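Local coordinates for protein JamJ (Lyngbya majuscula, PDB 5DOZ) that probably reduces enoyl groups carried on acyl carrier protein with NADPH, as an enoyl reductase of a polyketide synthase, at residues P136-T141 against H305-K310; I172-F177 against K293-C298. All blocks are in the same frame, centred on the assembly; numbering follows the deposited sequence.

In the fold
Contact 1 and contact 2 lie about 11 Å apart, centre to centre, in a medium-chain dehydrogenase/reductase-type fold that binds NADPH. Along the chain the order is 136-141, 172-177, 293-298, 305-310, so contact 2 falls wholly within the span that contact 1 bridges. Helix 136-149 links them: it begins with segment 136-141, and its Ala142 and Tyr143 touch Leu174 and Leu295 of contact 2. Helix 166-177, which carries segment 172-177, reaches contact 1 through Gln173, whose OE1 accepts a probable hydrogen bond from His305 N, 2.7 Å away. The helix that touches the nicotinamide is thereby packed against both helix 166-177 of the Rossmann-like half and the chain entering strand 309-313.

Contact 1: residues P136-T141 against H305-K310; sequences PIPFFT and HPLVYK. With NDP (NADPH dihydro-nicotinamide-adenine-dinucleotide phosphate), chain E.
Leu307 meets Pro138 and Phe139 where the chain, leaving the Rossmann-like half of this medium-chain reductase fold, passes the start of helix 136-149 on its way into strand 309-313. Leu307 CB points toward the helix, and CG, anti to the carbonyl carbon (chi1 -56°), comes within 4.1 Å of Phe139 CE2, where the side chain forks. CD1 settles on the proline ring, 3.9 Å from Pro138 CB, while CD2 lies 3.7 Å from Phe139 CE2. A branched leucine suits this place because its two methyls serve two neighbouring apolar residues at once. The far end of the phenylalanine ring also nears the backbone, with Phe139 CZ 3.6 Å from His305 O, and Phe299 meets the same ring edge-to-face. On the cofactor side of the helix, Ile137 CG2 packs 3.3 Å from NDP C5N. Thr141 OG1 donates to Ile137 O at 2.6 Å, tilted 28° from the carbonyl plane, while Thr141 N reaches that oxygen from the opposite face. A valine in place of Thr141 would probably leave Ile137 O with the backbone bond alone and take the hydroxyl away from the nicotinamide. The hydroxyl oxygen Thr141 OG1 sits 3.3 Å from NDP C4N, the hydride-bearing carbon of NADPH.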
loop_
_atom_site.group_PDB
_atom_site.type_symbol
_atom_site.label_atom_id
_atom_site.label_comp_id
_atom_site.label_asym_id
_atom_site.label_seq_id
_atom_site.Cartn_x
_atom_site.Cartn_y
_atom_site.Cartn_z
ATOM N N PRO A 136 7.163 -0.954 -2.303
ATOM C CA PRO A 136 6.282 -0.728 -3.463
ATOM C C PRO A 136 4.899 -0.143 -3.160
ATOM O O PRO A 136 4.680 1.039 -3.403
ATOM C CB PRO A 136 6.176 -2.117 -4.099
ATOM C CG PRO A 136 7.431 -2.803 -3.685
ATOM C CD PRO A 136 7.677 -2.336 -2.284
ATOM N N ILE A 137 3.972 -0.945 -2.651
ATOM C CA ILE A 137 2.621 -0.439 -2.394
ATOM C C ILE A 137 2.580 0.798 -1.478
ATOM O O ILE A 137 1.932 1.780 -1.827
ATOM C CB ILE A 137 1.647 -1.537 -1.897
ATOM C CG1 ILE A 137 1.452 -2.630 -2.958
ATOM C CG2 ILE A 137 0.309 -0.935 -1.487
ATOM C CD1 ILE A 137 1.210 -2.137 -4.370
ATOM N N PRO A 138 3.274 0.765 -0.317
ATOM C CA PRO A 138 3.215 1.933 0.561
ATOM C C PRO A 138 3.694 3.226 -0.101
ATOM O O PRO A 138 2.955 4.211 -0.124
ATOM C CB PRO A 138 4.151 1.545 1.719
ATOM C CG PRO A 138 4.101 0.060 1.743
ATOM C CD PRO A 138 4.097 -0.304 0.283
ATOM N N PHE A 139 4.913 3.218 -0.634
ATOM C CA PHE A 139 5.499 4.417 -1.223
ATOM C C PHE A 139 4.880 4.851 -2.549
ATOM O O PHE A 139 4.718 6.046 -2.777
ATOM C CB PHE A 139 7.024 4.300 -1.322
ATOM C CG PHE A 139 7.731 4.645 -0.041
ATOM C CD1 PHE A 139 8.031 5.971 0.266
ATOM C CD2 PHE A 139 8.085 3.652 0.866
ATOM C CE1 PHE A 139 8.684 6.299 1.451
ATOM C CE2 PHE A 139 8.734 3.971 2.049
ATOM C CZ PHE A 139 9.035 5.297 2.343
ATOM N N PHE A 140 4.534 3.895 -3.415
ATOM C CA PHE A 140 3.862 4.231 -4.676
ATOM C C PHE A 140 2.451 4.779 -4.449
ATOM O O PHE A 140 2.028 5.686 -5.164
ATOM C CB PHE A 140 3.820 3.038 -5.638
ATOM C CG PHE A 140 5.141 2.727 -6.301
ATOM C CD1 PHE A 140 6.296 2.515 -5.550
ATOM C CD2 PHE A 140 5.221 2.618 -7.681
ATOM C CE1 PHE A 140 7.501 2.218 -6.163
ATOM C CE2 PHE A 140 6.425 2.318 -8.306
ATOM C CZ PHE A 140 7.564 2.112 -7.545
ATOM N N THR A 141 1.733 4.237 -3.463
ATOM C CA THR A 141 0.412 4.765 -3.098
ATOM C C THR A 141 0.547 6.155 -2.473
ATOM O O THR A 141 -0.174 7.082 -2.847
ATOM C CB THR A 141 -0.347 3.832 -2.128
ATOM O OG1 THR A 141 -0.427 2.517 -2.691
ATOM C CG2 THR A 141 -1.766 4.351 -1.847
ATOM N N HIS A 305 13.801 5.978 3.495
ATOM C CA HIS A 305 14.261 4.742 4.103
ATOM C C HIS A 305 13.198 3.650 4.032
ATOM O O HIS A 305 12.004 3.953 3.974
ATOM C CB HIS A 305 14.666 4.989 5.567
ATOM C CG HIS A 305 15.843 5.903 5.717
ATOM N ND1 HIS A 305 15.721 7.218 6.113
ATOM C CD2 HIS A 305 17.165 5.698 5.498
ATOM C CE1 HIS A 305 16.916 7.781 6.142
ATOM N NE2 HIS A 305 17.809 6.881 5.773
ATOM N N PRO A 306 13.629 2.374 4.031
ATOM C CA PRO A 306 12.680 1.277 4.177
ATOM C C PRO A 306 11.867 1.455 5.453
ATOM O O PRO A 306 12.335 2.085 6.405
ATOM C CB PRO A 306 13.577 0.035 4.287
ATOM C CG PRO A 306 14.967 0.546 4.512
ATOM C CD PRO A 306 15.006 1.880 3.841
ATOM N N LEU A 307 10.654 0.922 5.464
ATOM C CA LEU A 307 9.804 1.003 6.639
ATOM C C LEU A 307 10.293 0.058 7.740
ATOM O O LEU A 307 11.056 -0.873 7.473
ATOM C CB LEU A 307 8.349 0.683 6.269
ATOM C CG LEU A 307 7.671 1.510 5.168
ATOM C CD1 LEU A 307 6.240 1.046 4.982
ATOM C CD2 LEU A 307 7.723 3.004 5.455
ATOM N N VAL A 308 9.857 0.315 8.972
ATOM C CA VAL A 308 10.018 -0.635 10.071
ATOM C C VAL A 308 9.198 -1.875 9.737
ATOM O O VAL A 308 8.071 -1.770 9.235
ATOM C CB VAL A 308 9.546 -0.032 11.416
ATOM C CG1 VAL A 308 9.463 -1.099 12.504
ATOM C CG2 VAL A 308 10.476 1.096 11.854
ATOM N N TYR A 309 9.756 -3.049 9.998
ATOM C CA TYR A 309 9.070 -4.284 9.639
ATOM C C TYR A 309 9.323 -5.419 10.620
ATOM O O TYR A 309 10.346 -5.449 11.302
ATOM C CB TYR A 309 9.450 -4.716 8.213
ATOM C CG TYR A 309 10.881 -5.178 8.076
ATOM C CD1 TYR A 309 11.924 -4.261 7.938
ATOM C CD2 TYR A 309 11.197 -6.537 8.093
ATOM C CE1 TYR A 309 13.241 -4.686 7.828
ATOM C CE2 TYR A 309 12.507 -6.967 7.980
ATOM C CZ TYR A 309 13.520 -6.039 7.843
ATOM O OH TYR A 309 14.819 -6.465 7.731
ATOM N N LYS A 310 8.369 -6.343 10.676
ATOM C CA LYS A 310 8.540 -7.627 11.338
ATOM C C LYS A 310 8.513 -8.717 10.263
ATOM O O LYS A 310 7.769 -8.609 9.277
ATOM C CB LYS A 310 7.431 -7.850 12.377
ATOM C CG LYS A 310 7.550 -9.155 13.155
ATOM C CD LYS A 310 6.577 -9.233 14.327
ATOM C CE LYS A 310 6.665 -10.603 14.992
ATOM N NZ LYS A 310 5.954 -10.685 16.298
HETATM P PA NDP E . -2.347 -1.645 7.347
HETATM O O1A NDP E . -3.079 -2.886 7.818
HETATM O O2A NDP E . -0.848 -1.562 7.458
HETATM O O5B NDP E . -2.930 -0.377 8.146
HETATM C C5B NDP E . -4.167 -0.424 8.848
HETATM C C4B NDP E . -4.062 0.576 9.987
HETATM O O4B NDP E . -5.372 1.058 10.307
HETATM C C3B NDP E . -3.503 -0.033 11.269
HETATM O O3B NDP E . -2.093 0.176 11.400
HETATM C C2B NDP E . -4.212 0.736 12.353
HETATM O O2B NDP E . -3.367 1.799 12.765
HETATM C C1B NDP E . -5.433 1.356 11.698
HETATM N N9A NDP E . -6.683 0.806 12.255
HETATM C C8A NDP E . -6.942 -0.486 12.515
HETATM N N7A NDP E . -8.189 -0.626 13.016
HETATM C C5A NDP E . -8.743 0.601 13.076
HETATM C C6A NDP E . -10.039 1.177 13.502
HETATM N N6A NDP E . -11.026 0.386 13.975
HETATM N N1A NDP E . -10.203 2.521 13.399
HETATM C C2A NDP E . -9.235 3.329 12.928
HETATM N N3A NDP E . -8.038 2.865 12.525
HETATM C C4A NDP E . -7.743 1.540 12.573
HETATM O O3 NDP E . -2.820 -1.313 5.844
HETATM P PN NDP E . -2.075 -0.352 4.787
HETATM O O1N NDP E . -1.380 0.768 5.501
HETATM O O2N NDP E . -1.300 -1.210 3.827
HETATM O O5D NDP E . -3.309 0.288 3.970
HETATM C C5D NDP E . -4.342 1.035 4.625
HETATM C C4D NDP E . -5.623 1.022 3.789
HETATM O O4D NDP E . -5.371 1.477 2.457
HETATM C C3D NDP E . -6.208 -0.368 3.640
HETATM O O3D NDP E . -7.626 -0.239 3.710
HETATM C C2D NDP E . -5.780 -0.815 2.255
HETATM O O2D NDP E . -6.641 -1.803 1.667
HETATM C C1D NDP E . -5.767 0.498 1.493
HETATM N N1N NDP E . -4.827 0.492 0.372
HETATM C C2N NDP E . -5.253 0.971 -0.805
HETATM C C3N NDP E . -4.369 1.261 -1.837
HETATM C C7N NDP E . -4.854 2.023 -3.038
HETATM O O7N NDP E . -4.311 1.888 -4.122
HETATM N N7N NDP E . -5.885 2.851 -2.893
HETATM C C4N NDP E . -2.968 0.684 -1.808
HETATM C C5N NDP E . -2.594 0.299 -0.449
HETATM C C6N NDP E . -3.543 0.133 0.559
HETATM P P2B NDP E . -3.537 2.481 14.200
HETATM O O1X NDP E . -3.376 1.349 15.189
HETATM O O2X NDP E . -2.422 3.480 14.198
HETATM O O3X NDP E . -4.914 3.097 14.172
#

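Contact 2: residues I172-F177 against K293-C298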
loop_
_atom_site.group_PDB
_atom_site.type_symbol
_atom_site.label_atom_id
_atom_site.label_comp_id
_atom_site.label_asym_id
_atom_site.label_seq_id
_atom_site.Cartn_x
_atom_site.Cartn_y
_atom_site.Cartn_z
ATOM N N ILE A 172 4.146 9.523 5.796
ATOM C CA ILE A 172 4.910 10.264 6.794
ATOM C C ILE A 172 6.274 10.659 6.225
ATOM O O ILE A 172 6.582 11.840 6.136
ATOM C CB ILE A 172 5.082 9.466 8.110
ATOM C CG1 ILE A 172 3.783 9.483 8.919
ATOM C CG2 ILE A 172 6.217 10.041 8.952
ATOM C CD1 ILE A 172 3.746 8.459 10.035
ATOM N N GLN A 173 7.073 9.668 5.827
ATOM C CA GLN A 173 8.395 9.920 5.243
ATOM C C GLN A 173 8.351 10.901 4.076
ATOM O O GLN A 173 9.179 11.799 3.992
ATOM C CB GLN A 173 9.053 8.619 4.785
ATOM C CG GLN A 173 9.695 7.821 5.906
ATOM C CD GLN A 173 10.679 6.790 5.388
ATOM O OE1 GLN A 173 11.700 7.136 4.794
ATOM N NE2 GLN A 173 10.382 5.514 5.617
ATOM N N LEU A 174 7.386 10.725 3.179
ATOM C CA LEU A 174 7.274 11.599 2.015
ATOM C C LEU A 174 6.904 13.028 2.400
ATOM O O LEU A 174 7.552 13.977 1.963
ATOM C CB LEU A 174 6.304 11.023 0.978
ATOM C CG LEU A 174 6.808 9.798 0.201
ATOM C CD1 LEU A 174 5.744 9.314 -0.770
ATOM C CD2 LEU A 174 8.099 10.102 -0.550
ATOM N N ALA A 175 5.882 13.174 3.239
ATOM C CA ALA A 175 5.412 14.498 3.647
ATOM C C ALA A 175 6.502 15.323 4.337
ATOM O O ALA A 175 6.660 16.513 4.039
ATOM C CB ALA A 175 4.179 14.386 4.530
ATOM N N GLN A 176 7.251 14.690 5.240
ATOM C CA GLN A 176 8.326 15.367 5.979
ATOM C C GLN A 176 9.490 15.761 5.068
ATOM O O GLN A 176 10.001 16.879 5.161
ATOM C CB GLN A 176 8.831 14.501 7.142
ATOM C CG GLN A 176 7.817 14.314 8.264
ATOM C CD GLN A 176 8.388 13.565 9.454
ATOM O OE1 GLN A 176 9.051 12.535 9.301
ATOM N NE2 GLN A 176 8.126 14.076 10.650
ATOM N N PHE A 177 9.892 14.844 4.184
ATOM C CA PHE A 177 10.961 15.113 3.216
ATOM C C PHE A 177 10.565 16.206 2.221
ATOM O O PHE A 177 11.427 16.901 1.678
ATOM C CB PHE A 177 11.368 13.824 2.486
ATOM C CG PHE A 177 12.433 14.018 1.437
ATOM C CD1 PHE A 177 13.671 14.569 1.767
ATOM C CD2 PHE A 177 12.206 13.626 0.121
ATOM C CE1 PHE A 177 14.651 14.744 0.800
ATOM C CE2 PHE A 177 13.183 13.793 -0.851
ATOM C CZ PHE A 177 14.407 14.353 -0.512
ATOM N N LYS A 293 11.056 6.263 -11.033
ATOM C CA LYS A 293 12.048 7.220 -11.520
ATOM C C LYS A 293 12.136 8.458 -10.626
ATOM O O LYS A 293 13.188 9.093 -10.535
ATOM C CB LYS A 293 11.711 7.661 -12.943
ATOM C CG LYS A 293 12.520 6.978 -14.032
ATOM C CD LYS A 293 12.485 7.794 -15.317
ATOM C CE LYS A 293 13.260 9.098 -15.161
ATOM N NZ LYS A 293 12.885 10.110 -16.186
ATOM N N LYS A 294 11.024 8.797 -9.979
ATOM C CA LYS A 294 10.963 9.971 -9.115
ATOM C C LYS A 294 11.245 9.607 -7.661
ATOM O O LYS A 294 11.241 10.481 -6.793
ATOM C CB LYS A 294 9.607 10.685 -9.250
ATOM C CG LYS A 294 9.135 10.863 -10.692
ATOM C CD LYS A 294 8.509 12.227 -10.936
ATOM C CE LYS A 294 7.657 12.253 -12.200
ATOM N NZ LYS A 294 6.311 11.653 -11.964
ATOM N N LEU A 295 11.501 8.324 -7.401
ATOM C CA LEU A 295 11.721 7.841 -6.034
ATOM C C LEU A 295 13.069 7.180 -5.778
ATOM O O LEU A 295 13.600 7.298 -4.670
ATOM C CB LEU A 295 10.601 6.884 -5.594
ATOM C CG LEU A 295 9.260 7.443 -5.105
ATOM C CD1 LEU A 295 8.352 6.297 -4.679
ATOM C CD2 LEU A 295 9.419 8.437 -3.963
ATOM N N ILE A 296 13.615 6.485 -6.778
ATOM C CA ILE A 296 14.817 5.655 -6.580
ATOM C C ILE A 296 16.032 6.440 -6.069
ATOM O O ILE A 296 16.806 5.923 -5.263
ATOM C CB ILE A 296 15.199 4.806 -7.831
ATOM C CG1 ILE A 296 16.271 3.761 -7.462
ATOM C CG2 ILE A 296 15.646 5.693 -8.989
ATOM C CD1 ILE A 296 16.578 2.723 -8.525
ATOM N N GLN A 297 16.185 7.677 -6.532
ATOM C CA GLN A 297 17.331 8.501 -6.157
ATOM C C GLN A 297 17.284 8.907 -4.683
ATOM O O GLN A 297 18.321 9.013 -4.041
ATOM C CB GLN A 297 17.445 9.725 -7.072
ATOM C CG GLN A 297 17.828 9.375 -8.506
ATOM C CD GLN A 297 17.372 10.400 -9.533
ATOM O OE1 GLN A 297 16.706 11.386 -9.205
ATOM N NE2 GLN A 297 17.729 10.167 -10.790
ATOM N N CYS A 298 16.077 9.109 -4.155
ATOM C CA CYS A 298 15.880 9.387 -2.733
ATOM C C CYS A 298 16.342 8.212 -1.848
ATOM O O CYS A 298 16.980 8.423 -0.812
ATOM C CB CYS A 298 14.412 9.724 -2.442
ATOM S SG CYS A 298 13.570 10.764 -3.666
#
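The end of a helix faces a turn that leads into another helix, their backbones well apart: the CA atoms of Leu174 and Leu295 are 9.9 Å from one another and those of Phe177 and Cys298 9.6 Å. The first belongs to helix 166-177 of the Rossmann-like half of the fold; the second runs into helix 296-300, with Leu295 at its N-cap position. No hydrogen bond crosses the gap, so side chains alone span it. Leu174 and Leu295 extend from either backbone and cross at about a right angle, meeting through one methyl each, with Leu174 CD2 4.0 Å from Leu295 CD2. Leucine fits both sites, being long enough to reach the middle and apolar enough to be buried there. Leu304 touches Leu174, and Tyr143 of helix 136-149 touches Leu295. One turn on, Phe177 CB points toward the other segment, and CG, anti to the backbone N (chi1 178°), extends the ring from the helix to Cys298 SG. The small, polarisable thiol suits this more open part of the contact. It makes an oblique sulfur-aromatic approach, 64° off the ring normal, with Cys298 SG 5.4 Å from the ring centroid and 4.2 Å from Phe177 CE2.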